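Local coordinates for putative gamma-glutamylcyclotransferase YkqA (Bacillus subtilis, PDB 2QIK), which is probably a gamma-glutamylcyclotransferase, an acyltransferase-type enzyme that would release a gamma-glutamyl group by closing it into a ring, at residues G35-A40 and T108-G113; Y55-V60 and S112-E117. All blocks are in the same frame, centred on the assembly; numbering follows the deposited sequence.

Contact 1: G35-A40 and T108-G113; sequences GSLFAA and TKISSG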
loop_
_atom_site.group_PDB
_atom_site.type_symbol
_atom_site.label_atom_id
_atom_site.label_comp_id
_atom_site.label_asym_id
_atom_site.label_seq_id
_atom_site.Cartn_x
_atom_site.Cartn_y
_atom_site.Cartn_z
ATOM N N GLY A 35 6.029 -15.407 5.864
ATOM C CA GLY A 35 5.395 -15.941 7.031
ATOM C C GLY A 35 3.919 -15.841 6.943
ATOM O O GLY A 35 3.400 -15.416 5.928
ATOM N N SER A 36 3.216 -16.246 8.009
ATOM C CA SER A 36 1.769 -16.209 8.027
ATOM C C SER A 36 1.289 -15.339 9.201
ATOM O O SER A 36 1.875 -15.332 10.254
ATOM C CB SER A 36 1.242 -17.590 8.221
ATOM O OG SER A 36 1.506 -18.411 7.102
ATOM N N LEU A 37 0.177 -14.674 8.986
ATOM C CA LEU A 37 -0.531 -13.828 9.956
ATOM C C LEU A 37 -1.821 -14.504 10.386
ATOM O O LEU A 37 -2.522 -15.013 9.549
ATOM C CB LEU A 37 -0.859 -12.500 9.261
ATOM C CG LEU A 37 -1.530 -11.485 10.168
ATOM C CD1 LEU A 37 -0.658 -10.971 11.269
ATOM C CD2 LEU A 37 -2.015 -10.297 9.339
ATOM N N PHE A 38 -2.063 -14.495 11.692
ATOM C CA PHE A 38 -3.243 -15.101 12.275
ATOM C C PHE A 38 -3.937 -14.099 13.171
ATOM O O PHE A 38 -3.320 -13.329 13.897
ATOM C CB PHE A 38 -2.814 -16.297 13.142
ATOM C CG PHE A 38 -2.360 -17.487 12.338
ATOM C CD1 PHE A 38 -1.119 -17.568 11.866
ATOM C CD2 PHE A 38 -3.260 -18.510 12.071
ATOM C CE1 PHE A 38 -0.751 -18.698 11.081
ATOM C CE2 PHE A 38 -2.894 -19.596 11.297
ATOM C CZ PHE A 38 -1.712 -19.651 10.794
ATOM N N ALA A 39 -5.231 -14.203 13.223
ATOM C CA ALA A 39 -5.980 -13.513 14.302
ATOM C C ALA A 39 -6.079 -14.545 15.451
ATOM O O ALA A 39 -6.578 -15.614 15.227
ATOM C CB ALA A 39 -7.360 -13.227 13.825
ATOM N N ALA A 40 -5.546 -14.220 16.621
ATOM C CA ALA A 40 -5.592 -14.983 17.853
ATOM C C ALA A 40 -6.329 -14.043 18.792
ATOM O O ALA A 40 -7.147 -13.275 18.276
ATOM C CB ALA A 40 -4.151 -15.308 18.356
ATOM N N THR A 108 -6.913 -18.051 13.609
ATOM C CA THR A 108 -7.382 -18.198 12.270
ATOM C C THR A 108 -6.468 -17.420 11.330
ATOM O O THR A 108 -6.194 -16.212 11.539
ATOM C CB THR A 108 -8.838 -17.737 12.079
ATOM O OG1 THR A 108 -8.977 -16.349 12.173
ATOM C CG2 THR A 108 -9.659 -18.135 13.198
ATOM N N LYS A 109 -6.059 -18.060 10.254
ATOM C CA LYS A 109 -5.146 -17.418 9.330
ATOM C C LYS A 109 -5.840 -16.281 8.547
ATOM O O LYS A 109 -6.983 -16.391 8.126
ATOM C CB LYS A 109 -4.615 -18.476 8.278
ATOM C CG LYS A 109 -3.527 -17.889 7.349
ATOM C CD LYS A 109 -2.757 -18.929 6.521
ATOM C CE LYS A 109 -1.805 -18.313 5.454
ATOM N NZ LYS A 109 -1.144 -19.375 4.644
ATOM N N ILE A 110 -5.071 -15.190 8.321
ATOM C CA ILE A 110 -5.464 -14.059 7.489
ATOM C C ILE A 110 -4.768 -14.253 6.143
ATOM O O ILE A 110 -3.573 -14.087 6.029
ATOM C CB ILE A 110 -5.015 -12.697 8.136
ATOM C CG1 ILE A 110 -5.443 -12.552 9.613
ATOM C CG2 ILE A 110 -5.510 -11.576 7.364
ATOM C CD1 ILE A 110 -6.862 -12.733 9.942
ATOM N N SER A 111 -5.527 -14.675 5.119
ATOM C CA SER A 111 -4.950 -15.003 3.824
ATOM C C SER A 111 -4.097 -13.943 3.195
ATOM O O SER A 111 -3.061 -14.212 2.579
ATOM C CB SER A 111 -6.043 -15.496 2.828
ATOM O OG SER A 111 -6.574 -14.423 2.113
ATOM N N SER A 112 -4.516 -12.693 3.364
ATOM C CA SER A 112 -3.812 -11.582 2.751
ATOM C C SER A 112 -2.457 -11.264 3.400
ATOM O O SER A 112 -1.618 -10.532 2.833
ATOM C CB SER A 112 -4.597 -10.293 2.759
ATOM O OG SER A 112 -4.729 -9.848 4.099
ATOM N N GLY A 113 -2.256 -11.777 4.603
ATOM C CA GLY A 113 -1.117 -11.438 5.367
ATOM C C GLY A 113 -1.090 -10.003 5.881
ATOM O O GLY A 113 -0.068 -9.545 6.406
HETATM O O HOH W 1 0.404 -21.098 6.997
HETATM O O HOH W 2 -1.058 -15.062 6.396
#

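Contact 2: Y55-V60 and S112-E117; sequences YIYGEV and SGDWKE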
loop_
_atom_site.group_PDB
_atom_site.type_symbol
_atom_site.label_atom_id
_atom_site.label_comp_id
_atom_site.label_asym_id
_atom_site.label_seq_id
_atom_site.Cartn_x
_atom_site.Cartn_y
_atom_site.Cartn_z
ATOM N N TYR A 55 3.351 -13.987 2.586
ATOM C CA TYR A 55 3.987 -12.915 3.304
ATOM C C TYR A 55 3.055 -12.301 4.319
ATOM O O TYR A 55 1.830 -12.251 4.165
ATOM C CB TYR A 55 4.464 -11.837 2.325
ATOM C CG TYR A 55 5.497 -12.325 1.386
ATOM C CD1 TYR A 55 5.110 -12.911 0.189
ATOM C CD2 TYR A 55 6.831 -12.279 1.704
ATOM C CE1 TYR A 55 6.011 -13.378 -0.657
ATOM C CE2 TYR A 55 7.794 -12.798 0.740
ATOM C CZ TYR A 55 7.271 -13.362 -0.417
ATOM O OH TYR A 55 8.143 -13.949 -1.383
ATOM N N ILE A 56 3.670 -11.734 5.357
ATOM C CA ILE A 56 3.067 -10.821 6.351
ATOM C C ILE A 56 3.479 -9.410 5.956
ATOM O O ILE A 56 4.657 -9.132 5.756
ATOM C CB ILE A 56 3.660 -11.087 7.752
ATOM C CG1 ILE A 56 3.443 -12.526 8.179
ATOM C CG2 ILE A 56 3.039 -10.121 8.786
ATOM C CD1 ILE A 56 4.610 -13.082 9.001
ATOM N N TYR A 57 2.510 -8.519 5.862
ATOM C CA TYR A 57 2.715 -7.127 5.516
ATOM C C TYR A 57 2.753 -6.256 6.786
ATOM O O TYR A 57 2.108 -6.576 7.780
ATOM C CB TYR A 57 1.662 -6.635 4.531
ATOM C CG TYR A 57 1.870 -7.280 3.200
ATOM C CD1 TYR A 57 1.297 -8.513 2.854
ATOM C CD2 TYR A 57 2.797 -6.742 2.322
ATOM C CE1 TYR A 57 1.612 -9.171 1.693
ATOM C CE2 TYR A 57 3.098 -7.374 1.135
ATOM C CZ TYR A 57 2.521 -8.601 0.816
ATOM O OH TYR A 57 2.948 -9.249 -0.346
ATOM N N GLY A 58 3.547 -5.209 6.761
ATOM C CA GLY A 58 3.645 -4.354 7.884
ATOM C C GLY A 58 4.476 -3.120 7.572
ATOM O O GLY A 58 4.589 -2.699 6.426
ATOM N N GLU A 59 5.037 -2.522 8.631
ATOM C CA GLU A 59 5.718 -1.242 8.560
ATOM C C GLU A 59 7.003 -1.343 9.367
ATOM O O GLU A 59 7.058 -2.126 10.327
ATOM C CB GLU A 59 4.834 -0.159 9.224
ATOM C CG GLU A 59 3.469 -0.004 8.572
ATOM C CD GLU A 59 2.430 0.693 9.403
ATOM O OE1 GLU A 59 1.203 0.474 9.160
ATOM O OE2 GLU A 59 2.707 1.409 10.332
ATOM N N VAL A 60 8.039 -0.586 8.949
ATOM C CA VAL A 60 9.319 -0.581 9.661
ATOM C C VAL A 60 9.528 0.757 10.326
ATOM O O VAL A 60 9.424 1.793 9.676
ATOM C CB VAL A 60 10.468 -0.885 8.737
ATOM C CG1 VAL A 60 11.818 -0.833 9.450
ATOM C CG2 VAL A 60 10.300 -2.235 8.012
ATOM N N SER A 112 -4.516 -12.693 3.364
ATOM C CA SER A 112 -3.812 -11.582 2.751
ATOM C C SER A 112 -2.457 -11.264 3.400
ATOM O O SER A 112 -1.618 -10.532 2.833
ATOM C CB SER A 112 -4.597 -10.293 2.759
ATOM O OG SER A 112 -4.729 -9.848 4.099
ATOM N N GLY A 113 -2.256 -11.777 4.603
ATOM C CA GLY A 113 -1.117 -11.438 5.367
ATOM C C GLY A 113 -1.090 -10.003 5.881
ATOM O O GLY A 113 -0.068 -9.545 6.406
ATOM N N ASP A 114 -2.206 -9.296 5.778
ATOM C CA ASP A 114 -2.231 -7.861 6.022
ATOM C C ASP A 114 -3.364 -7.535 6.955
ATOM O O ASP A 114 -4.546 -7.660 6.625
ATOM C CB ASP A 114 -2.331 -7.120 4.671
ATOM C CG ASP A 114 -2.158 -5.631 4.811
ATOM O OD1 ASP A 114 -1.596 -5.046 3.836
ATOM O OD2 ASP A 114 -2.597 -5.040 5.814
ATOM N N TRP A 115 -2.991 -7.117 8.184
ATOM C CA TRP A 115 -3.981 -6.861 9.200
ATOM C C TRP A 115 -4.937 -5.733 8.848
ATOM O O TRP A 115 -6.116 -5.805 9.154
ATOM C CB TRP A 115 -3.231 -6.549 10.525
ATOM C CG TRP A 115 -4.065 -6.207 11.688
ATOM C CD1 TRP A 115 -4.004 -5.029 12.436
ATOM C CD2 TRP A 115 -4.869 -7.059 12.386
ATOM N NE1 TRP A 115 -4.840 -5.080 13.470
ATOM C CE2 TRP A 115 -5.403 -6.311 13.497
ATOM C CE3 TRP A 115 -5.336 -8.332 12.175
ATOM C CZ2 TRP A 115 -6.311 -6.811 14.417
ATOM C CZ3 TRP A 115 -6.258 -8.858 13.205
ATOM C CH2 TRP A 115 -6.711 -8.107 14.233
ATOM N N LYS A 116 -4.416 -4.667 8.262
ATOM C CA LYS A 116 -5.302 -3.575 7.851
ATOM C C LYS A 116 -6.245 -3.984 6.749
ATOM O O LYS A 116 -7.405 -3.539 6.750
ATOM C CB LYS A 116 -4.455 -2.366 7.454
ATOM C CG LYS A 116 -3.790 -1.608 8.491
ATOM C CD LYS A 116 -3.292 -0.269 8.113
ATOM C CE LYS A 116 -2.852 0.403 9.322
ATOM N NZ LYS A 116 -2.300 1.687 9.083
ATOM N N GLU A 117 -5.775 -4.771 5.810
ATOM C CA GLU A 117 -6.661 -5.269 4.765
ATOM C C GLU A 117 -7.718 -6.153 5.402
ATOM O O GLU A 117 -8.907 -6.017 5.085
ATOM C CB GLU A 117 -5.821 -6.032 3.746
ATOM C CG GLU A 117 -6.587 -6.519 2.502
ATOM C CD GLU A 117 -7.301 -7.803 2.596
ATOM O OE1 GLU A 117 -8.053 -8.105 1.624
ATOM O OE2 GLU A 117 -7.067 -8.529 3.583
HETATM O O HOH W 3 -0.335 -6.314 8.862
HETATM O O HOH W 4 -0.405 1.297 7.550
#

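Contact 1: G35-A40 and T108-G113
Phe38 and Lys109 face each other as a non-hydrogen-bonded antiparallel pair, with their side chains on the same face of the sheet. Lys109 CG lies over one face of the Phe38 ring, 4.2 Å above its plane and displaced toward the rim, while Lys109 CB comes within 3.7 Å of ring atom CE2. At the ring's edge, in its plane, sits the backbone N of Thr108. Phe38 holds CG anti to its own carbonyl carbon (chi1 -73°), which leans the ring across the neighbouring strand; the ring also stacks with that of Phe107. Beyond CG the Lys109 chain runs fully extended, which carries CE to 3.7 Å from Ser36 OG. One water donates to that OG and accepts a weak bond from Lys109 NZ.

The strands 36-39 and 108-110 are two of the three strands of a small antiparallel sheet in the gamma-glutamylcyclotransferase-like domain; strand 36-39 is central, with strand 44-47 along its other edge. The N-to-C directions of the axes of 36-39 and 108-110 are 128° apart, well short of antiparallel. Ala39 and Thr108 make a hydrogen-bonded pair through two bonds, Ala39 N to Thr108 O at 2.8 Å and Thr108 N to Ala39 O at 2.9 Å, and Ile110 N donates to Leu37 O at 2.8 Å. Past Ile110 the chain folds into a type I turn closed by Gly113 N to Ile110 O, and a water accepts from Leu37 N and donates to Ile110 O, linking the strands beside the turn.

On the face opposite Phe38, Leu37 has CG anti to its backbone N (chi1 -177°). This swings CD2 against the Gly113 peptide, 3.6 Å from Gly113 C. The same leucine touches Tyr8, a residue inferred by similarity to bind substrate.

Contact 2: Y55-V60 and S112-E117
Tyr57 meets the turn before helix 115-122 through CB and one edge of its ring. Its CB lies 3.7 Å from Asp114 OD1, and its CG 4.2 Å from that oxygen. The ring plane is 22° from that of the Asp114 carboxylate, although the two side chains cross at about a right angle. With CG anti to the carbonyl carbon of Tyr57 (chi1 -69°), the ring edge is set beside Ser112 O, 3.5 Å from CD1 and 3.7 Å from CE1; the tip, OH, is hydrogen-bonded to Arg32 NH1. Tyr57 N donates to Gly113 O at 2.8 Å in an almost straight bond (174° at the hydrogen), from above the carbonyl plane. Gly113 CA meets Tyr55 O at 3.3 Å in a CA-H...O contact.

Strand 55-63 of the five-stranded antiparallel sheet here packs on the N-capped start of helix 115-122: Asp114 OD2 accepts from Glu117 N at 3.2 Å, and Ser112 OG accepts from Asp114 N in an ST turn. Arg12 forms salt bridges with both Asp114 OD2 and Glu59 OE1. Glu59 OE1 and Lys116 NZ are a long salt bridge, 3.7 Å apart; Glu59 OE2 is hydrogen-bonded to Tyr61 OH, and Lys116 NZ is also held by Asp228 and Lys13 O.

From the N terminus, the chain leaves strand 25-34 for strand 36-39, passes through 44-47 into strand 55-63, and later returns through strand 108-110. Contact 1 closes a loop of 67 intervening residues, joining the small three-stranded sheet's central strand to one of its edge strands, 108-110. Contact 2 starts within that loop, with 51 residues between its segments, and the two closures end on the same stretch of chain, sharing Ser112 and Gly113, where one turn serves both. Contact 2 ties the five-stranded sheet to the start of helix 115-122. The contacts also touch directly: Gly35 C lies 3.5 Å from Ile56 CD1, and Leu37 CD2 lies 3.5 Å from Trp115 N.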